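Local atomic coordinates of alpha-galactosidase 1 (Saccharomyces cerevisiae, PDB entry 3LRK), a protein that catalyses the hydrolysis of terminal, non-reducing alpha-D-galactose residues from alpha-galactosides such as galactose oligosaccharides, galactomannans and galactolipids. Residues H98-D101 with H102-N106; D134-F137 with F138-R142; N370-L373 with E374-F377. The protein carries 1 engineered substitution. All blocks are in the same frame, centred on the assembly; numbering follows the deposited sequence.

Contact 1: residues H98-D101 with H102-N106; sequences HVAD and HLHNN. With NA (sodium ion), chain K; NAG (2-acetamido-2-deoxy-beta-D-glucopyranose), chain D.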
loop_
_atom_site.group_PDB
_atom_site.type_symbol
_atom_site.label_atom_id
_atom_site.label_comp_id
_atom_site.label_asym_id
_atom_site.label_seq_id
_atom_site.Cartn_x
_atom_site.Cartn_y
_atom_site.Cartn_z
ATOM N N HIS A 98 -11.300 -21.649 -40.733
ATOM C CA HIS A 98 -11.597 -21.110 -42.063
ATOM C C HIS A 98 -11.351 -19.594 -42.195
ATOM O O HIS A 98 -10.924 -19.113 -43.259
ATOM C CB HIS A 98 -13.028 -21.457 -42.468
ATOM C CG HIS A 98 -13.290 -21.271 -43.926
ATOM N ND1 HIS A 98 -12.649 -22.018 -44.893
ATOM C CD2 HIS A 98 -14.095 -20.410 -44.588
ATOM C CE1 HIS A 98 -13.059 -21.635 -46.086
ATOM N NE2 HIS A 98 -13.946 -20.670 -45.927
ATOM N N VAL A 99 -11.621 -18.849 -41.124
ATOM C CA VAL A 99 -11.274 -17.414 -41.064
ATOM C C VAL A 99 -9.747 -17.248 -41.114
ATOM O O VAL A 99 -9.237 -16.423 -41.867
ATOM C CB VAL A 99 -11.841 -16.723 -39.790
ATOM C CG1 VAL A 99 -11.543 -15.196 -39.785
ATOM C CG2 VAL A 99 -13.338 -16.997 -39.644
ATOM N N ALA A 100 -9.031 -18.043 -40.313
ATOM C CA ALA A 100 -7.558 -18.067 -40.318
ATOM C C ALA A 100 -6.979 -18.292 -41.721
ATOM O O ALA A 100 -6.002 -17.653 -42.101
ATOM C CB ALA A 100 -7.051 -19.150 -39.371
ATOM N N ASP A 101 -7.579 -19.217 -42.465
ATOM C CA ASP A 101 -7.100 -19.611 -43.808
ATOM C C ASP A 101 -7.215 -18.466 -44.803
ATOM O O ASP A 101 -6.274 -18.195 -45.564
ATOM C CB ASP A 101 -7.883 -20.827 -44.317
ATOM C CG ASP A 101 -7.633 -22.079 -43.493
ATOM O OD1 ASP A 101 -6.613 -22.151 -42.775
ATOM O OD2 ASP A 101 -8.469 -22.997 -43.559
ATOM N N HIS A 102 -8.372 -17.801 -44.797
ATOM C CA HIS A 102 -8.584 -16.570 -45.579
ATOM C C HIS A 102 -7.586 -15.478 -45.216
ATOM O O HIS A 102 -7.019 -14.817 -46.097
ATOM C CB HIS A 102 -10.001 -16.040 -45.356
ATOM C CG HIS A 102 -11.021 -16.627 -46.270
ATOM N ND1 HIS A 102 -10.910 -16.558 -47.641
ATOM C CD2 HIS A 102 -12.186 -17.269 -46.017
ATOM C CE1 HIS A 102 -11.956 -17.140 -48.197
ATOM N NE2 HIS A 102 -12.747 -17.573 -47.234
ATOM N N LEU A 103 -7.368 -15.282 -43.913
ATOM C CA LEU A 103 -6.386 -14.302 -43.452
ATOM C C LEU A 103 -4.971 -14.649 -43.919
ATOM O O LEU A 103 -4.282 -13.799 -44.487
ATOM C CB LEU A 103 -6.458 -14.099 -41.924
ATOM C CG LEU A 103 -7.771 -13.458 -41.430
ATOM C CD1 LEU A 103 -7.876 -13.458 -39.898
ATOM C CD2 LEU A 103 -7.933 -12.040 -41.966
ATOM N N HIS A 104 -4.553 -15.896 -43.701
ATOM C CA HIS A 104 -3.217 -16.345 -44.092
ATOM C C HIS A 104 -3.000 -16.256 -45.607
ATOM O O HIS A 104 -1.905 -15.927 -46.064
ATOM C CB HIS A 104 -2.960 -17.775 -43.594
ATOM C CG HIS A 104 -2.935 -17.893 -42.097
ATOM N ND1 HIS A 104 -3.250 -19.061 -41.434
ATOM C CD2 HIS A 104 -2.656 -16.979 -41.137
ATOM C CE1 HIS A 104 -3.147 -18.867 -40.130
ATOM N NE2 HIS A 104 -2.785 -17.613 -39.924
ATOM N N ASN A 105 -4.050 -16.535 -46.371
ATOM C CA ASN A 105 -3.990 -16.426 -47.834
ATOM C C ASN A 105 -3.837 -14.994 -48.347
ATOM O O ASN A 105 -3.496 -14.789 -49.514
ATOM C CB ASN A 105 -5.187 -17.123 -48.487
ATOM C CG ASN A 105 -5.075 -18.648 -48.446
ATOM O OD1 ASN A 105 -4.205 -19.204 -47.764
ATOM N ND2 ASN A 105 -5.980 -19.326 -49.164
ATOM N N ASN A 106 -4.081 -14.008 -47.484
ATOM C CA ASN A 106 -3.786 -12.609 -47.810
ATOM C C ASN A 106 -2.631 -12.049 -46.967
ATOM O O ASN A 106 -2.506 -10.835 -46.793
ATOM C CB ASN A 106 -5.047 -11.740 -47.689
ATOM C CG ASN A 106 -4.952 -10.430 -48.480
ATOM O OD1 ASN A 106 -4.048 -10.226 -49.300
ATOM N ND2 ASN A 106 -5.901 -9.535 -48.230
HETATM NA NA NA K . -14.560 -18.974 -47.354
HETATM C C1 NAG D . -5.692 -20.738 -49.316
HETATM C C2 NAG D . -7.004 -21.422 -49.684
HETATM C C3 NAG D . -6.783 -22.927 -49.862
HETATM C C4 NAG D . -5.637 -23.213 -50.840
HETATM C C5 NAG D . -4.416 -22.348 -50.528
HETATM C C6 NAG D . -3.393 -22.411 -51.658
HETATM C C7 NAG D . -8.898 -20.146 -48.777
HETATM C C8 NAG D . -10.010 -20.123 -47.770
HETATM N N2 NAG D . -8.039 -21.167 -48.693
HETATM O O3 NAG D . -7.968 -23.537 -50.319
HETATM O O4 NAG D . -5.281 -24.585 -50.780
HETATM O O5 NAG D . -4.762 -20.983 -50.356
HETATM O O6 NAG D . -2.154 -22.041 -51.094
HETATM O O7 NAG D . -8.805 -19.249 -49.617
#

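Contact 2: residues D134-F137 with F138-R142; sequences DAQF and FANNR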
loop_
_atom_site.group_PDB
_atom_site.type_symbol
_atom_site.label_atom_id
_atom_site.label_comp_id
_atom_site.label_asym_id
_atom_site.label_seq_id
_atom_site.Cartn_x
_atom_site.Cartn_y
_atom_site.Cartn_z
ATOM N N ASP A 134 -8.312 -25.130 -24.285
ATOM C CA ASP A 134 -8.581 -23.876 -24.984
ATOM C C ASP A 134 -7.423 -23.481 -25.900
ATOM O O ASP A 134 -7.638 -23.118 -27.063
ATOM C CB ASP A 134 -8.990 -22.777 -24.010
ATOM C CG ASP A 134 -10.414 -22.979 -23.472
ATOM O OD1 ASP A 134 -11.019 -24.032 -23.745
ATOM O OD2 ASP A 134 -10.920 -22.078 -22.775
ATOM N N ALA A 135 -6.199 -23.604 -25.388
ATOM C CA ALA A 135 -5.001 -23.479 -26.225
ATOM C C ALA A 135 -5.059 -24.443 -27.419
ATOM O O ALA A 135 -4.721 -24.054 -28.534
ATOM C CB ALA A 135 -3.734 -23.718 -25.398
ATOM N N GLN A 136 -5.470 -25.693 -27.176
ATOM C CA GLN A 136 -5.657 -26.687 -28.235
ATOM C C GLN A 136 -6.687 -26.259 -29.284
ATOM O O GLN A 136 -6.430 -26.367 -30.493
ATOM C CB GLN A 136 -6.027 -28.062 -27.666
ATOM C CG GLN A 136 -5.903 -29.206 -28.691
ATOM C CD GLN A 136 -4.485 -29.343 -29.248
ATOM O OE1 GLN A 136 -3.512 -29.438 -28.500
ATOM N NE2 GLN A 136 -4.369 -29.333 -30.571
ATOM N N PHE A 137 -7.843 -25.779 -28.823
ATOM C CA PHE A 137 -8.827 -25.161 -29.723
ATOM C C PHE A 137 -8.202 -24.073 -30.610
ATOM O O PHE A 137 -8.425 -24.060 -31.840
ATOM C CB PHE A 137 -10.041 -24.595 -28.949
ATOM C CG PHE A 137 -10.983 -23.808 -29.817
ATOM C CD1 PHE A 137 -12.075 -24.428 -30.425
ATOM C CD2 PHE A 137 -10.763 -22.452 -30.052
ATOM C CE1 PHE A 137 -12.923 -23.706 -31.240
ATOM C CE2 PHE A 137 -11.613 -21.727 -30.882
ATOM C CZ PHE A 137 -12.699 -22.360 -31.468
ATOM N N PHE A 138 -7.426 -23.162 -30.011
ATOM C CA PHE A 138 -6.843 -22.073 -30.798
ATOM C C PHE A 138 -5.842 -22.597 -31.847
ATOM O O PHE A 138 -5.847 -22.150 -32.991
ATOM C CB PHE A 138 -6.229 -20.971 -29.914
ATOM C CG PHE A 138 -7.236 -20.275 -29.023
ATOM C CD1 PHE A 138 -8.366 -19.649 -29.568
ATOM C CD2 PHE A 138 -7.059 -20.252 -27.641
ATOM C CE1 PHE A 138 -9.302 -19.014 -28.742
ATOM C CE2 PHE A 138 -7.992 -19.624 -26.811
ATOM C CZ PHE A 138 -9.114 -19.001 -27.359
ATOM N N ALA A 139 -5.011 -23.558 -31.453
ATOM C CA ALA A 139 -4.060 -24.189 -32.374
ATOM C C ALA A 139 -4.757 -25.003 -33.477
ATOM O O ALA A 139 -4.337 -24.956 -34.640
ATOM C CB ALA A 139 -3.094 -25.044 -31.616
ATOM N N ASN A 140 -5.822 -25.726 -33.117
ATOM C CA ASN A 140 -6.631 -26.479 -34.102
ATOM C C ASN A 140 -7.226 -25.556 -35.154
ATOM O O ASN A 140 -7.420 -25.947 -36.311
ATOM C CB ASN A 140 -7.765 -27.256 -33.423
ATOM C CG ASN A 140 -7.284 -28.492 -32.694
ATOM O OD1 ASN A 140 -6.090 -28.824 -32.701
ATOM N ND2 ASN A 140 -8.212 -29.178 -32.041
ATOM N N ASN A 141 -7.524 -24.328 -34.732
ATOM C CA ASN A 141 -8.101 -23.305 -35.597
ATOM C C ASN A 141 -7.086 -22.336 -36.202
ATOM O O ASN A 141 -7.456 -21.299 -36.753
ATOM C CB ASN A 141 -9.235 -22.593 -34.860
ATOM C CG ASN A 141 -10.413 -23.509 -34.648
ATOM O OD1 ASN A 141 -10.540 -24.149 -33.598
ATOM N ND2 ASN A 141 -11.244 -23.646 -35.677
ATOM N N ARG A 142 -5.803 -22.690 -36.077
ATOM C CA ARG A 142 -4.694 -22.031 -36.802
ATOM C C ARG A 142 -4.532 -20.551 -36.450
ATOM O O ARG A 142 -4.172 -19.715 -37.281
ATOM C CB ARG A 142 -4.819 -22.284 -38.321
ATOM C CG ARG A 142 -4.798 -23.782 -38.622
ATOM C CD ARG A 142 -5.019 -24.103 -40.085
ATOM N NE ARG A 142 -6.403 -23.952 -40.550
ATOM C CZ ARG A 142 -7.395 -24.809 -40.304
ATOM N NH1 ARG A 142 -7.199 -25.878 -39.542
ATOM N NH2 ARG A 142 -8.595 -24.601 -40.826
#

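Contact 3: residues N370-L373 with E374-F377; sequences NTTL and EEIF. With NAG (2-acetamido-2-deoxy-beta-D-glucopyranose), chain G.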
loop_
_atom_site.group_PDB
_atom_site.type_symbol
_atom_site.label_atom_id
_atom_site.label_comp_id
_atom_site.label_asym_id
_atom_site.label_seq_id
_atom_site.Cartn_x
_atom_site.Cartn_y
_atom_site.Cartn_z
ATOM N N ASN A 370 11.592 23.981 -25.306
ATOM C CA ASN A 370 13.022 24.005 -25.480
ATOM C C ASN A 370 13.794 22.882 -24.789
ATOM O O ASN A 370 13.416 22.468 -23.738
ATOM C CB ASN A 370 13.562 25.350 -24.989
ATOM C CG ASN A 370 13.388 25.564 -23.508
ATOM O OD1 ASN A 370 14.279 25.346 -22.766
ATOM N ND2 ASN A 370 12.244 26.035 -23.096
ATOM N N THR A 371 14.899 22.442 -25.368
ATOM C CA THR A 371 15.827 21.543 -24.702
ATOM C C THR A 371 17.253 21.759 -25.226
ATOM O O THR A 371 17.482 22.609 -26.092
ATOM C CB THR A 371 15.379 20.055 -24.818
ATOM O OG1 THR A 371 16.220 19.244 -23.990
ATOM C CG2 THR A 371 15.431 19.556 -26.265
ATOM N N THR A 372 18.201 21.006 -24.671
ATOM C CA THR A 372 19.615 21.084 -25.035
ATOM C C THR A 372 20.130 19.668 -25.240
ATOM O O THR A 372 19.448 18.708 -24.883
ATOM C CB THR A 372 20.456 21.726 -23.902
ATOM O OG1 THR A 372 20.401 20.889 -22.743
ATOM C CG2 THR A 372 19.948 23.127 -23.531
ATOM N N LEU A 373 21.338 19.536 -25.789
ATOM C CA LEU A 373 21.993 18.229 -25.925
ATOM C C LEU A 373 22.210 17.531 -24.583
ATOM O O LEU A 373 22.153 16.297 -24.507
ATOM C CB LEU A 373 23.332 18.349 -26.663
ATOM C CG LEU A 373 23.335 18.736 -28.147
ATOM C CD1 LEU A 373 24.778 18.905 -28.633
ATOM C CD2 LEU A 373 22.588 17.715 -29.005
ATOM N N GLU A 374 22.466 18.317 -23.536
ATOM C CA GLU A 374 22.682 17.779 -22.185
ATOM C C GLU A 374 21.442 17.049 -21.670
ATOM O O GLU A 374 21.563 15.973 -21.090
ATOM C CB GLU A 374 23.114 18.878 -21.201
ATOM C CG GLU A 374 24.441 19.562 -21.555
ATOM C CD GLU A 374 24.966 20.485 -20.456
ATOM O OE1 GLU A 374 24.264 20.686 -19.439
ATOM O OE2 GLU A 374 26.092 21.012 -20.611
ATOM N N GLU A 375 20.264 17.630 -21.909
ATOM C CA GLU A 375 18.980 17.023 -21.530
ATOM C C GLU A 375 18.610 15.844 -22.420
ATOM O O GLU A 375 18.162 14.808 -21.921
ATOM C CB GLU A 375 17.846 18.043 -21.575
ATOM C CG GLU A 375 17.900 19.128 -20.522
ATOM C CD GLU A 375 16.573 19.850 -20.382
ATOM O OE1 GLU A 375 15.837 19.968 -21.388
ATOM O OE2 GLU A 375 16.260 20.290 -19.253
ATOM N N ILE A 376 18.772 16.018 -23.733
ATOM C CA ILE A 376 18.509 14.955 -24.707
ATOM C C ILE A 376 19.359 13.716 -24.414
ATOM O O ILE A 376 18.837 12.600 -24.334
ATOM C CB ILE A 376 18.753 15.433 -26.160
ATOM C CG1 ILE A 376 17.682 16.446 -26.574
ATOM C CG2 ILE A 376 18.797 14.248 -27.118
ATOM C CD1 ILE A 376 18.051 17.286 -27.799
ATOM N N PHE A 377 20.662 13.923 -24.241
ATOM C CA PHE A 377 21.574 12.832 -23.954
ATOM C C PHE A 377 21.825 12.763 -22.452
ATOM O O PHE A 377 22.944 12.968 -21.949
ATOM C CB PHE A 377 22.843 12.953 -24.802
ATOM C CG PHE A 377 22.572 12.855 -26.280
ATOM C CD1 PHE A 377 22.508 14.000 -27.068
ATOM C CD2 PHE A 377 22.354 11.614 -26.878
ATOM C CE1 PHE A 377 22.244 13.909 -28.436
ATOM C CE2 PHE A 377 22.090 11.512 -28.242
ATOM C CZ PHE A 377 22.035 12.660 -29.023
HETATM C C1 NAG G . 11.442 26.258 -21.920
HETATM C C2 NAG G . 11.331 25.685 -20.499
HETATM C C3 NAG G . 10.391 26.510 -19.608
HETATM C C4 NAG G . 10.721 28.002 -19.660
HETATM C C5 NAG G . 10.916 28.475 -21.106
HETATM C C6 NAG G . 11.458 29.903 -21.144
HETATM C C7 NAG G . 11.583 23.366 -19.795
HETATM C C8 NAG G . 10.960 22.001 -19.740
HETATM N N2 NAG G . 10.934 24.284 -20.511
HETATM O O3 NAG G . 10.479 26.067 -18.272
HETATM O O4 NAG G . 9.691 28.736 -19.028
HETATM O O5 NAG G . 11.808 27.629 -21.823
HETATM O O6 NAG G . 10.441 30.769 -21.600
HETATM O O7 NAG G . 12.637 23.593 -19.198
#

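Contact 1: residues H98-D101 with H102-N106
His-98 and His-102, one helical turn apart on helix 96-105 at the outside of the catalytic barrel, form a local i to i+4 pair that grips a sodium ion. Both rings use NE2, each 2.3 Å from the ion, and the two NE2 atoms stand 3.6 Å from each other. Five more atoms from elsewhere in the structure complete the coordination. With CG of His-98 anti to its own amide nitrogen (chi1 -165°), the ring leans along the helix to share the metal with its neighbour. The rings do not lie flat on each other: the edge of His-102 is turned toward the face of His-98 in an offset edge-to-face pair, planes at 76°. The acetamido methyl C8 of a sugar lies over one face of the His-102 ring, above its centre and 3.6 Å from CE1 of His-102. That N-acetylglucosamine is joined through C1 to ND2 of Asn-105 by a covalent bond of 1.4 Å, which places its acetamido arm near the metal-bound histidine of the same helix. On another side of the helix, O of Ala-100 accepts the backbone N of His-104 at 2.8 Å and also lies over one face of that imidazole, displaced toward the rim; NE2 of His-104 is held by Asp-144. The buried side is apolar. Val-99 and Leu-103 run side by side, CG1 of the first 4.1 Å from CD1 of the second, with Val-99 touching Leu-49 and Leu-103 touching Ala-53 on helix 46-58. The whole is an amphipathic peripheral helix of a TIM barrel, whose outer side carries an i, i+4 dihistidine metal site next to an N-glycosylated asparagine.

Contact 2: residues D134-F137 with F138-R142
Phe-137 and Phe-138 pack against each other near the C-terminal end of helix 131-140, which links strands 109-115 and 145-149 in a beta-alpha-beta unit of the barrel and ends in a Schellman motif. The backbone supplies the regular i to i+4 bonds, among them N of Phe-138 to O of Asp-134 at 3.0 Å, and the turn closes with N of Arg-142 on O of Ala-139 at 3.1 Å. Arg-142 takes positive phi (62°) as the C' residue, and the amide after it reaches back to O of Phe-138. Aromatic contacts fill the buried side. The edge of Phe-137 is turned toward the face of Phe-138 in an offset edge-to-face (T-shaped) pair, planes at 81°, with CD2 of Phe-137 3.7 Å from CD1 of Phe-138. Phe-137 also meets the ring of Trp-75 and touches Met-96 of helix 96-105, while Phe-138 lies against Leu-85. Ala-135, with its small methyl, faces helix 160-177. The carboxylate of Asp-134 is held by Ser-127 and Arg-79. Toward solvent, Gln-136 bends at its second torsion to bring its amide over the next turn, where NE2 donates to OD1 of Asn-140 at 2.8 Å; the acceptor lies in the plane of the Gln-136 amide, but the donor stands 39° out of the Asn-140 carbonyl plane.

Contact 3: residues N370-L373 with E374-F377
Thr-372 is the N-cap where strand 367-371 gives way to the short helix 373-376 of the C-terminal beta-sandwich domain: its OG1 accepts N of Glu-375 in a weak bond of 3.4 Å. This oxygen faces the first turn because it lies between the backbone N and the carbonyl carbon (chi1 64°). The helix then begins with N of Ile-376 on O of Thr-372 at 3.0 Å. The extended side chain of Glu-375 reaches the strand end, where OG1 of Thr-371 donates to the anti lone pair of its OE1 at 2.7 Å. NE1 of Trp-328 is hydrogen-bonded to the same oxygen. A leucine in place of Glu-375 would probably leave both the Thr-371 hydroxyl and the indole N-H without their common acceptor. CG2 of Thr-371 rests on CD1 of Ile-376, 3.8 Å away, and CD2 of Leu-373 meets the ring edge of Phe-377, 3.9 Å from CE1. Asn-370, earlier on the strand, carries an N-linked N-acetylglucosamine. Strand 453-457 pairs with the strand half, Ile-376 packs on strand 355-361, and Leu-373 and Phe-377 lie against helix 385-388.

Contacts 1 and 2 lie on the helices before and after strand 109-115 and touch, with centres about 15 Å apart. OD1 of Asp-101 forms a salt bridge with NE of Arg-142, 2.9 Å away, while CB of Ala-100 packs on O of Asn-141 at 3.4 Å, so the Schellman end of contact 2 rests on the helix of contact 1. Contact 2 lies nearer the substrate site: the side chain of Phe-138 is about 9 Å from that of substrate-binding Lys-147. Contact 3 is remote, in the beta-sandwich domain, its centre about 48 Å from that of contact 1 and about 50 Å from that of contact 2. Contacts 1 and 3 each carry an N-glycan.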